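Local coordinates for protein isoaspartyl dipeptidase (Fervidobacterium islandicum, PDB 7CDH) that probably hydrolyses beta-aspartyl (isoaspartyl) dipeptides as a zinc-dependent M38 metallopeptidase of the amidohydrolase family, consistent with a part in protein repair, at residues G50-G56 and D353-E359; T248-P252 and S308-T313; I265-C269 and K316-L322; L277-I282 and K329-P335. All blocks are in the same frame, centred on the assembly; numbering follows the deposited sequence.

Contact 1 (G50-G56 and D353-E359); sequences GLLLLPG and DFILVDE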
# COMPACT_ATOMS: atom_id res chain seq x y z
N GLY A 50 -25.39 -7.13 58.42
CA GLY A 50 -25.03 -5.69 58.44
C GLY A 50 -24.76 -5.12 57.06
O GLY A 50 -24.65 -3.88 56.97
N LEU A 51 -24.66 -5.95 56.01
CA LEU A 51 -24.29 -5.52 54.63
C LEU A 51 -25.49 -5.65 53.67
O LEU A 51 -26.31 -6.56 53.83
CB LEU A 51 -23.09 -6.33 54.12
CG LEU A 51 -21.89 -6.44 55.07
CD1 LEU A 51 -20.77 -7.24 54.43
CD2 LEU A 51 -21.37 -5.07 55.51
N LEU A 52 -25.54 -4.72 52.71
CA LEU A 52 -26.35 -4.80 51.48
C LEU A 52 -25.47 -5.49 50.41
O LEU A 52 -24.28 -5.12 50.31
CB LEU A 52 -26.74 -3.38 51.04
CG LEU A 52 -27.09 -2.40 52.16
CD1 LEU A 52 -27.56 -1.07 51.61
CD2 LEU A 52 -28.16 -2.97 53.06
N LEU A 53 -26.02 -6.48 49.71
CA LEU A 53 -25.46 -7.13 48.50
C LEU A 53 -26.07 -6.47 47.25
O LEU A 53 -27.30 -6.56 47.07
CB LEU A 53 -25.76 -8.63 48.53
CG LEU A 53 -25.18 -9.41 47.34
CD1 LEU A 53 -23.67 -9.55 47.46
CD2 LEU A 53 -25.82 -10.78 47.19
N LEU A 54 -25.21 -5.86 46.43
CA LEU A 54 -25.56 -5.11 45.19
C LEU A 54 -24.95 -5.84 43.99
O LEU A 54 -24.02 -6.64 44.10
CB LEU A 54 -25.02 -3.68 45.30
CG LEU A 54 -25.83 -2.66 46.11
CD1 LEU A 54 -26.40 -3.22 47.40
CD2 LEU A 54 -24.98 -1.44 46.44
N PRO A 55 -25.42 -5.58 42.75
CA PRO A 55 -24.72 -6.07 41.57
C PRO A 55 -23.44 -5.23 41.43
O PRO A 55 -23.48 -4.08 41.78
CB PRO A 55 -25.69 -5.80 40.42
CG PRO A 55 -26.99 -5.36 41.09
CD PRO A 55 -26.58 -4.75 42.40
N GLY A 56 -22.34 -5.83 40.95
CA GLY A 56 -21.11 -5.07 40.69
C GLY A 56 -21.40 -3.93 39.73
O GLY A 56 -22.20 -4.12 38.80
N ASP A 353 -20.97 -11.17 39.86
CA ASP A 353 -20.31 -9.87 40.12
C ASP A 353 -21.18 -9.09 41.10
O ASP A 353 -22.33 -8.74 40.70
CB ASP A 353 -20.11 -9.06 38.84
CG ASP A 353 -19.42 -9.78 37.69
OD1 ASP A 353 -18.77 -10.83 37.94
OD2 ASP A 353 -19.53 -9.25 36.55
N PHE A 354 -20.65 -8.80 42.30
CA PHE A 354 -21.39 -8.21 43.45
C PHE A 354 -20.51 -7.24 44.23
O PHE A 354 -19.29 -7.39 44.22
CB PHE A 354 -21.74 -9.26 44.50
CG PHE A 354 -22.30 -10.57 43.99
CD1 PHE A 354 -23.39 -10.60 43.14
CD2 PHE A 354 -21.76 -11.77 44.41
CE1 PHE A 354 -23.88 -11.80 42.66
CE2 PHE A 354 -22.27 -12.97 43.96
CZ PHE A 354 -23.33 -12.98 43.09
N ILE A 355 -21.12 -6.25 44.89
CA ILE A 355 -20.44 -5.48 45.96
C ILE A 355 -21.25 -5.64 47.25
O ILE A 355 -22.48 -5.85 47.22
CB ILE A 355 -20.21 -4.00 45.59
CG1 ILE A 355 -21.52 -3.25 45.34
CG2 ILE A 355 -19.27 -3.88 44.41
CD1 ILE A 355 -21.38 -1.73 45.25
N LEU A 356 -20.55 -5.60 48.36
CA LEU A 356 -21.15 -5.64 49.70
C LEU A 356 -20.90 -4.28 50.32
O LEU A 356 -19.75 -3.85 50.40
CB LEU A 356 -20.51 -6.79 50.47
CG LEU A 356 -21.00 -8.17 50.06
CD1 LEU A 356 -20.03 -9.24 50.51
CD2 LEU A 356 -22.39 -8.44 50.64
N VAL A 357 -21.97 -3.60 50.68
CA VAL A 357 -21.92 -2.24 51.25
C VAL A 357 -22.38 -2.30 52.71
O VAL A 357 -23.20 -3.15 53.06
CB VAL A 357 -22.80 -1.37 50.35
CG1 VAL A 357 -23.08 -0.01 50.94
CG2 VAL A 357 -22.13 -1.25 48.99
N ASP A 358 -21.79 -1.50 53.56
CA ASP A 358 -22.22 -1.36 54.97
C ASP A 358 -23.56 -0.60 54.99
O ASP A 358 -23.63 0.48 54.37
CB ASP A 358 -21.12 -0.67 55.76
CG ASP A 358 -21.43 -0.64 57.23
OD1 ASP A 358 -22.27 0.22 57.63
OD2 ASP A 358 -20.85 -1.50 57.94
N GLU A 359 -24.61 -1.13 55.63
CA GLU A 359 -25.97 -0.53 55.55
C GLU A 359 -26.01 0.82 56.28
O GLU A 359 -26.83 1.65 55.91
CB GLU A 359 -27.03 -1.50 56.07
CG GLU A 359 -26.91 -1.80 57.55
CD GLU A 359 -27.93 -2.79 58.10
OE1 GLU A 359 -28.82 -3.22 57.32
OE2 GLU A 359 -27.84 -3.10 59.31
O HOH W 1 -24.18 -1.98 59.27

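Contact 2 (T248-P252 and S308-T313); sequences TALQP and SAVWYT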
# COMPACT_ATOMS: atom_id res chain seq x y z
N THR A 248 -21.48 12.30 32.84
CA THR A 248 -20.18 12.11 33.51
C THR A 248 -20.46 12.21 35.01
O THR A 248 -20.95 13.26 35.47
CB THR A 248 -19.13 13.09 33.00
OG1 THR A 248 -19.08 12.94 31.58
CG2 THR A 248 -17.79 12.81 33.62
N ALA A 249 -20.16 11.15 35.73
CA ALA A 249 -20.23 11.09 37.20
C ALA A 249 -19.60 12.34 37.81
O ALA A 249 -18.61 12.87 37.28
CB ALA A 249 -19.55 9.84 37.69
N LEU A 250 -20.16 12.78 38.94
CA LEU A 250 -19.55 13.80 39.82
C LEU A 250 -18.26 13.19 40.38
O LEU A 250 -18.29 12.03 40.80
CB LEU A 250 -20.55 14.15 40.93
CG LEU A 250 -20.63 15.63 41.28
CD1 LEU A 250 -21.22 16.40 40.13
CD2 LEU A 250 -21.45 15.81 42.56
N GLN A 251 -17.15 13.91 40.25
CA GLN A 251 -15.83 13.49 40.81
C GLN A 251 -15.82 13.85 42.30
O GLN A 251 -16.23 14.94 42.68
CB GLN A 251 -14.69 14.16 40.02
CG GLN A 251 -14.72 13.88 38.51
CD GLN A 251 -14.60 12.42 38.12
OE1 GLN A 251 -13.71 11.70 38.60
NE2 GLN A 251 -15.52 11.96 37.27
N PRO A 252 -15.35 12.96 43.21
CA PRO A 252 -15.20 13.31 44.62
C PRO A 252 -14.53 14.65 44.95
O PRO A 252 -14.91 15.24 45.94
CB PRO A 252 -14.35 12.16 45.17
CG PRO A 252 -14.77 10.99 44.33
CD PRO A 252 -14.97 11.57 42.94
N SER A 308 -13.70 6.03 41.21
CA SER A 308 -14.38 6.32 42.50
C SER A 308 -15.61 7.23 42.27
O SER A 308 -16.58 7.16 43.07
CB SER A 308 -13.42 6.89 43.53
OG SER A 308 -13.17 8.28 43.29
N ALA A 309 -15.62 8.01 41.19
CA ALA A 309 -16.76 8.89 40.90
C ALA A 309 -18.08 8.11 40.83
O ALA A 309 -19.13 8.74 41.02
CB ALA A 309 -16.52 9.64 39.62
N VAL A 310 -18.08 6.82 40.55
CA VAL A 310 -19.36 6.13 40.22
C VAL A 310 -20.15 5.93 41.53
O VAL A 310 -21.34 6.32 41.60
CB VAL A 310 -19.13 4.82 39.46
CG1 VAL A 310 -20.37 3.94 39.51
CG2 VAL A 310 -18.75 5.10 38.01
N TRP A 311 -19.51 5.36 42.53
CA TRP A 311 -20.18 5.06 43.82
C TRP A 311 -20.40 6.39 44.56
O TRP A 311 -21.46 6.56 45.21
CB TRP A 311 -19.36 4.05 44.61
CG TRP A 311 -20.00 3.66 45.90
CD1 TRP A 311 -19.48 3.84 47.14
CD2 TRP A 311 -21.29 3.06 46.07
NE1 TRP A 311 -20.34 3.35 48.07
CE2 TRP A 311 -21.46 2.86 47.45
CE3 TRP A 311 -22.30 2.63 45.20
CZ2 TRP A 311 -22.61 2.27 47.99
CZ3 TRP A 311 -23.44 2.07 45.73
CH2 TRP A 311 -23.59 1.89 47.10
N TYR A 312 -19.50 7.33 44.40
CA TYR A 312 -19.66 8.68 44.96
C TYR A 312 -20.97 9.28 44.45
O TYR A 312 -21.71 9.87 45.26
CB TYR A 312 -18.45 9.55 44.61
CG TYR A 312 -18.50 10.95 45.17
CD1 TYR A 312 -18.20 11.21 46.50
CD2 TYR A 312 -18.85 12.01 44.38
CE1 TYR A 312 -18.23 12.49 47.01
CE2 TYR A 312 -18.90 13.30 44.87
CZ TYR A 312 -18.58 13.54 46.18
OH TYR A 312 -18.63 14.82 46.63
N THR A 313 -21.22 9.18 43.14
CA THR A 313 -22.36 9.85 42.45
C THR A 313 -23.65 9.15 42.90
O THR A 313 -24.57 9.85 43.26
CB THR A 313 -22.16 9.95 40.93
OG1 THR A 313 -21.04 10.82 40.69
CG2 THR A 313 -23.37 10.51 40.20

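Contact 3 (I265-C269 and K316-L322); sequences IDAIC and KVLEKGL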
# COMPACT_ATOMS: atom_id res chain seq x y z
N ILE A 265 -26.09 15.17 39.38
CA ILE A 265 -27.12 14.93 40.45
C ILE A 265 -28.47 15.52 40.01
O ILE A 265 -29.49 14.80 40.03
CB ILE A 265 -26.70 15.47 41.84
CG1 ILE A 265 -25.23 15.21 42.22
CG2 ILE A 265 -27.63 14.90 42.89
CD1 ILE A 265 -24.88 13.75 42.26
N ASP A 266 -28.50 16.79 39.61
CA ASP A 266 -29.74 17.45 39.12
C ASP A 266 -30.27 16.65 37.93
O ASP A 266 -31.48 16.37 37.88
CB ASP A 266 -29.49 18.91 38.76
CG ASP A 266 -28.97 19.72 39.93
OD1 ASP A 266 -29.57 19.59 41.06
OD2 ASP A 266 -27.95 20.44 39.74
N ALA A 267 -29.38 16.30 37.01
CA ALA A 267 -29.75 15.58 35.77
C ALA A 267 -30.49 14.28 36.13
O ALA A 267 -31.55 14.00 35.54
CB ALA A 267 -28.49 15.35 34.97
N ILE A 268 -29.95 13.50 37.05
CA ILE A 268 -30.51 12.17 37.42
C ILE A 268 -31.90 12.36 38.07
O ILE A 268 -32.81 11.50 37.86
CB ILE A 268 -29.52 11.41 38.33
CG1 ILE A 268 -28.32 10.95 37.52
CG2 ILE A 268 -30.20 10.25 39.08
CD1 ILE A 268 -27.22 10.35 38.35
N CYS A 269 -32.04 13.41 38.88
CA CYS A 269 -33.29 13.70 39.63
C CYS A 269 -34.37 14.13 38.64
O CYS A 269 -35.48 13.60 38.73
CB CYS A 269 -33.06 14.74 40.72
SG CYS A 269 -32.08 14.06 42.09
N LYS A 316 -24.51 10.44 46.28
CA LYS A 316 -25.06 11.82 46.28
C LYS A 316 -26.54 11.80 45.88
O LYS A 316 -27.28 12.68 46.35
CB LYS A 316 -24.26 12.77 45.39
CG LYS A 316 -22.96 13.28 45.99
CD LYS A 316 -23.05 13.80 47.41
CE LYS A 316 -21.94 14.78 47.73
NZ LYS A 316 -21.51 14.71 49.15
N VAL A 317 -26.97 10.85 45.06
CA VAL A 317 -28.38 10.79 44.60
C VAL A 317 -29.25 10.22 45.75
O VAL A 317 -30.33 10.78 46.00
CB VAL A 317 -28.51 10.01 43.28
CG1 VAL A 317 -29.97 9.93 42.80
CG2 VAL A 317 -27.66 10.65 42.20
N LEU A 318 -28.75 9.23 46.49
CA LEU A 318 -29.45 8.64 47.65
C LEU A 318 -29.79 9.75 48.66
O LEU A 318 -30.95 9.80 49.12
CB LEU A 318 -28.57 7.57 48.29
CG LEU A 318 -28.35 6.31 47.48
CD1 LEU A 318 -27.47 5.32 48.25
CD2 LEU A 318 -29.67 5.67 47.06
N GLU A 319 -28.83 10.60 48.98
CA GLU A 319 -28.96 11.76 49.91
C GLU A 319 -30.03 12.76 49.43
O GLU A 319 -30.29 13.72 50.17
CB GLU A 319 -27.63 12.51 50.03
CG GLU A 319 -26.53 11.72 50.72
CD GLU A 319 -25.17 12.40 50.78
OE1 GLU A 319 -25.06 13.64 50.42
OE2 GLU A 319 -24.21 11.69 51.19
N LYS A 320 -30.57 12.61 48.23
CA LYS A 320 -31.70 13.43 47.73
C LYS A 320 -33.02 12.64 47.85
O LYS A 320 -34.05 13.09 47.31
CB LYS A 320 -31.42 13.88 46.29
CG LYS A 320 -30.39 14.99 46.16
CD LYS A 320 -30.86 16.10 45.23
CE LYS A 320 -29.93 17.29 45.21
NZ LYS A 320 -29.57 17.75 46.57
N GLY A 321 -33.00 11.48 48.52
CA GLY A 321 -34.21 10.70 48.83
C GLY A 321 -34.58 9.63 47.82
O GLY A 321 -35.51 8.82 48.19
N LEU A 322 -33.94 9.56 46.63
CA LEU A 322 -34.25 8.51 45.61
C LEU A 322 -33.96 7.14 46.19
O LEU A 322 -33.03 6.97 46.94
CB LEU A 322 -33.47 8.73 44.32
CG LEU A 322 -34.07 9.78 43.38
CD1 LEU A 322 -33.77 11.19 43.90
CD2 LEU A 322 -33.58 9.60 41.94

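Contact 4 (L277-I282 and K329-P335); sequences LDNVTI and KISTTNP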
# COMPACT_ATOMS: atom_id res chain seq x y z
N LEU A 277 -35.33 7.59 33.94
CA LEU A 277 -34.13 7.02 34.57
C LEU A 277 -33.73 5.70 33.90
O LEU A 277 -32.58 5.29 34.06
CB LEU A 277 -34.37 6.82 36.07
CG LEU A 277 -33.10 6.63 36.89
CD1 LEU A 277 -32.36 7.93 37.04
CD2 LEU A 277 -33.40 6.04 38.25
N ASP A 278 -34.60 5.06 33.13
CA ASP A 278 -34.23 3.80 32.42
C ASP A 278 -33.28 4.14 31.25
O ASP A 278 -32.61 3.23 30.75
CB ASP A 278 -35.46 2.99 32.01
CG ASP A 278 -36.16 2.24 33.16
OD1 ASP A 278 -35.57 2.16 34.26
OD2 ASP A 278 -37.30 1.75 32.96
N ASN A 279 -33.18 5.41 30.88
CA ASN A 279 -32.49 5.81 29.65
C ASN A 279 -31.19 6.51 30.03
O ASN A 279 -30.66 7.23 29.22
CB ASN A 279 -33.43 6.67 28.79
CG ASN A 279 -34.69 5.90 28.43
OD1 ASN A 279 -35.53 5.65 29.29
ND2 ASN A 279 -34.79 5.48 27.18
N VAL A 280 -30.69 6.31 31.23
CA VAL A 280 -29.58 7.15 31.76
C VAL A 280 -28.51 6.23 32.29
O VAL A 280 -28.87 5.27 32.96
CB VAL A 280 -30.09 8.12 32.83
CG1 VAL A 280 -28.93 8.68 33.63
CG2 VAL A 280 -30.87 9.24 32.17
N THR A 281 -27.26 6.47 31.90
CA THR A 281 -26.09 5.80 32.52
C THR A 281 -25.22 6.91 33.10
O THR A 281 -25.41 8.05 32.71
CB THR A 281 -25.34 4.87 31.55
OG1 THR A 281 -24.76 5.70 30.55
CG2 THR A 281 -26.22 3.82 30.90
N ILE A 282 -24.35 6.57 34.03
CA ILE A 282 -23.20 7.43 34.39
C ILE A 282 -21.87 6.69 34.14
O ILE A 282 -21.83 5.41 34.12
CB ILE A 282 -23.33 7.90 35.85
CG1 ILE A 282 -23.32 6.74 36.84
CG2 ILE A 282 -24.57 8.78 35.99
CD1 ILE A 282 -23.08 7.17 38.27
N LYS A 329 -29.83 1.54 38.76
CA LYS A 329 -30.09 1.27 37.33
C LYS A 329 -29.00 1.92 36.48
O LYS A 329 -28.71 1.34 35.43
CB LYS A 329 -31.46 1.80 36.91
CG LYS A 329 -32.63 1.01 37.45
CD LYS A 329 -33.94 1.66 37.07
CE LYS A 329 -35.14 0.83 37.47
NZ LYS A 329 -36.34 1.35 36.77
N ILE A 330 -28.46 3.06 36.91
CA ILE A 330 -27.55 3.91 36.09
C ILE A 330 -26.16 3.26 35.92
O ILE A 330 -25.40 3.70 35.04
CB ILE A 330 -27.43 5.32 36.68
CG1 ILE A 330 -26.79 5.31 38.06
CG2 ILE A 330 -28.77 6.02 36.66
CD1 ILE A 330 -26.80 6.68 38.70
N SER A 331 -25.84 2.31 36.78
CA SER A 331 -24.52 1.65 36.89
C SER A 331 -24.69 0.14 36.88
O SER A 331 -23.67 -0.52 36.98
CB SER A 331 -23.79 2.11 38.12
OG SER A 331 -23.53 3.49 38.02
N THR A 332 -25.88 -0.39 36.67
CA THR A 332 -26.06 -1.86 36.61
C THR A 332 -26.96 -2.17 35.42
O THR A 332 -26.47 -2.56 34.38
CB THR A 332 -26.51 -2.40 37.99
OG1 THR A 332 -27.83 -1.98 38.37
CG2 THR A 332 -25.55 -2.01 39.10
N THR A 333 -28.26 -2.01 35.57
CA THR A 333 -29.24 -2.46 34.55
C THR A 333 -28.98 -1.70 33.25
O THR A 333 -29.01 -2.36 32.23
CB THR A 333 -30.67 -2.24 35.06
OG1 THR A 333 -30.66 -2.94 36.30
CG2 THR A 333 -31.74 -2.76 34.12
N ASN A 334 -28.81 -0.37 33.29
CA ASN A 334 -28.83 0.45 32.05
C ASN A 334 -27.57 0.17 31.21
O ASN A 334 -27.69 -0.08 30.01
CB ASN A 334 -29.10 1.93 32.35
CG ASN A 334 -30.47 2.19 32.94
OD1 ASN A 334 -31.35 1.32 32.87
ND2 ASN A 334 -30.67 3.36 33.53
N PRO A 335 -26.34 0.20 31.77
CA PRO A 335 -25.14 -0.15 31.00
C PRO A 335 -25.20 -1.59 30.47
O PRO A 335 -24.92 -1.78 29.31
CB PRO A 335 -23.99 -0.02 31.99
CG PRO A 335 -24.52 0.91 33.06
CD PRO A 335 -26.00 0.60 33.14
O HOH W 2 -33.76 0.04 33.94
O HOH W 3 -21.73 3.42 35.87

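Contact 1 (G50-G56 and D353-E359)
Leu54 and Ile355 face each other as a hydrogen-bonded pair of two antiparallel strands, and the residues around them illustrate how such a pairing is packed on both faces. CB of Leu54 lies 3.5 Å from CG1 of Ile355, and CD2 of Leu54 continues to CG2 of Val357 at 3.8 Å; Leu52 stands on the same face. On the reverse face, with CG anti to the backbone N (chi1 -178°), the end of Leu53 lies close to the other strand, where CD1 meets CB of Phe354 at 3.5 Å and CD2 of Leu356 at 3.6 Å. Main-chain bonds run the length of the ladder, among them Val357 N to Leu52 O at 2.8 Å. Strand 354-358 is thereby joined to strand 51-59, which also pairs with strand 8-11 and carries on into the barrel, consistent with the amidohydrolase pattern of a small beta domain built from both ends of the chain.

The end at Gly50, Asp358 and Glu359 is partly exposed and looser. Gly50 O accepts Glu359 N at 3.1 Å and also a water at 3.0 Å. With chi1 at 66°, CG of Glu359 passes close to this carbonyl, while its CB rests on Leu52 CD2 at 3.5 Å and its OE1 forms a salt bridge with Lys9. Without CG and the carboxylate, an alanine here would probably leave Lys9 lacking this ionic mate and Gly50 O less covered. The pairing therefore relies on backbone hydrogen bonds and branched apolar side chains within, and gives its charged groups to the two ends.

Contact 2 (T248-P252 and S308-T313)
Pro252 lies across the ring of Tyr312, with its CA over the centre of one face. This CH-pi contact puts Pro252 CA 3.7 Å from the centroid of the Tyr312 ring and only 10° off the ring normal. The ring of Pro252 and the tyrosine side chain run antiparallel alongside one another, bringing Pro252 CG to 3.8 Å from Tyr312 CG. Chi1 of Tyr312 (-178°) sends the ring out over the 248-252 loop, where its CD2 comes 3.6 Å from Leu250 O in an oblique approach. A serine in place of Tyr312 would probably uncover this side of Pro252 and open a gap beside Leu250.

In the TIM-barrel fold of the amidohydrolases such loops leave the C-terminal ends of the strands, on the side of the metal centre. Segment 248-252 follows strand 245-248, and at its start Thr248 OG1 is hydrogen-bonded to ND1 of His224, a zinc ligand, so the strand end from which the loop departs lies in the second shell of the site. Helix 309-318 packs against this loop through its first turn.

Ala309 is the third main participant. Its CB touches CB of Ala249 at 3.6 Å and NE2 of Gln251 at 3.5 Å. The Gln251 chain bends at chi2 to bring its amide there, while OE1 accepts the backbone N of Ser306. Ala309 O takes both the N and the hydroxyl of Thr313, the latter with Thr313 OG1 2.8 Å from Ala309 O. The same OG1 receives Leu250 N at 2.8 Å, a weak bond bent to 117° at the hydrogen.

Contact 3 (I265-C269 and K316-L322)
Ile265 lays CD1 over helix 309-318, against CB of Lys316 at 3.3 Å and CG2 of Val317 at 4.2 Å. In this TIM barrel, helix 264-273 follows strand 245-248 and helix 309-318 comes after strand 280-283, so two helices of the outer layer meet here, behind a pair of parallel strands. No hydrogen bond passes between the segments; the joint is made by aliphatic groups and the sulfur of Cys269.

One turn further on, Ile268 meets Val317 at about a right angle. Its CG2 branch lies 3.7 Å from CG1 of Val317, and its CD1 end reaches CG2 of Val317 at 3.9 Å. The valine sets CG1 anti to the backbone N and CG2 beside it (chi1 180°), a rotation that presents both methyls to the isoleucine. Ile268 also packs on Leu247 of strand 245-248, which joins the contact to the layer between helices and strands, while Val317 and Leu322 rest on Val327 of helix 324-327.

Toward the surface the chain folds back in a type I turn from Leu318 to Gly321. Gly321 has a positive phi (92°), at which a CB would collide with the preceding carbonyl oxygen. The turn brings Leu322 against Cys269, whose SG touches CD1 of Leu322 at 3.8 Å. On the outer side Lys320 lends its aliphatic length, CD lying 3.9 Å from SG of Cys269 and CE 4.0 Å from CG2 of Ile265. The ammonium of Lys316 makes a long salt bridge with Glu319 and a hydrogen bond to a bound glycerol. NZ of Lys320 ends 5.8 Å from OD1 of Asp266, of opposite charge but not in contact.

Contact 4 (L277-I282 and K329-P335)
Chi1 of Asn334 (-64°), with CG beside the backbone N, and its small chi2 (-16°) point the side-chain amide into the bend formed by Leu277 to Val280. There ND2 spends both hydrogens on main-chain carbonyls, giving one to Leu277 O at 2.8 Å and one to Val280 O at 2.7 Å; the second bond is the straighter and lies near the amide plane. The site belongs to the TIM barrel: the bend leads into strand 280-283, parallel to strand 245-248, and Asn334 sits in the first turn of helix 333-339. Beyond the strand the chain reaches Asp285, a zinc ligand. Two bonds from one buried nitrogen hold the amide against rotation and tie the entry of the strand to the helix.

At the outer edge the extended chain of Lys329 brings NZ to the syn lone pair of Asp278 OD1, a salt bridge of 2.7 Å. A water that donates to Asn334 OD1 at 2.9 Å also gives a weak bond to this carboxylate oxygen, linking the charged pair to the amide.

On the buried side, Ile330 packs against the side chains of the strand. Its CG2 lies alongside CG1 of Val280 at 4.0 Å, the two side chains pointing the same way, and its CD1 meets CD1 of Ile282 at 3.8 Å on a crossing course. Ile330 O accepts the backbone N of Ile282 at 3.2 Å. A second water accepts a hydrogen bond from Ser331 OG and donates one to Ile282 O at 2.7 Å.

From the N terminus, residues 50-56 come first and wait 296 residues for 353-359, so contact 1 closes the long loop within which the other three nest. Inside it 248-252, 265-269 and 277-282 follow one another and then find 308-313, 316-322 and 329-335 in the same order. Contacts 2, 3 and 4 therefore all cross. They tie consecutive strands and helices of the last part of the barrel, contacts 2 and 3 sharing helix 309-318, and Ile268 of contact 3 meets Leu277, Ile282 and Ile330 of contact 4. Trp311 packs on Leu54 and Val357, and Thr332 on Pro55 and Gly56, joining contact 1 to contacts 2 and 4.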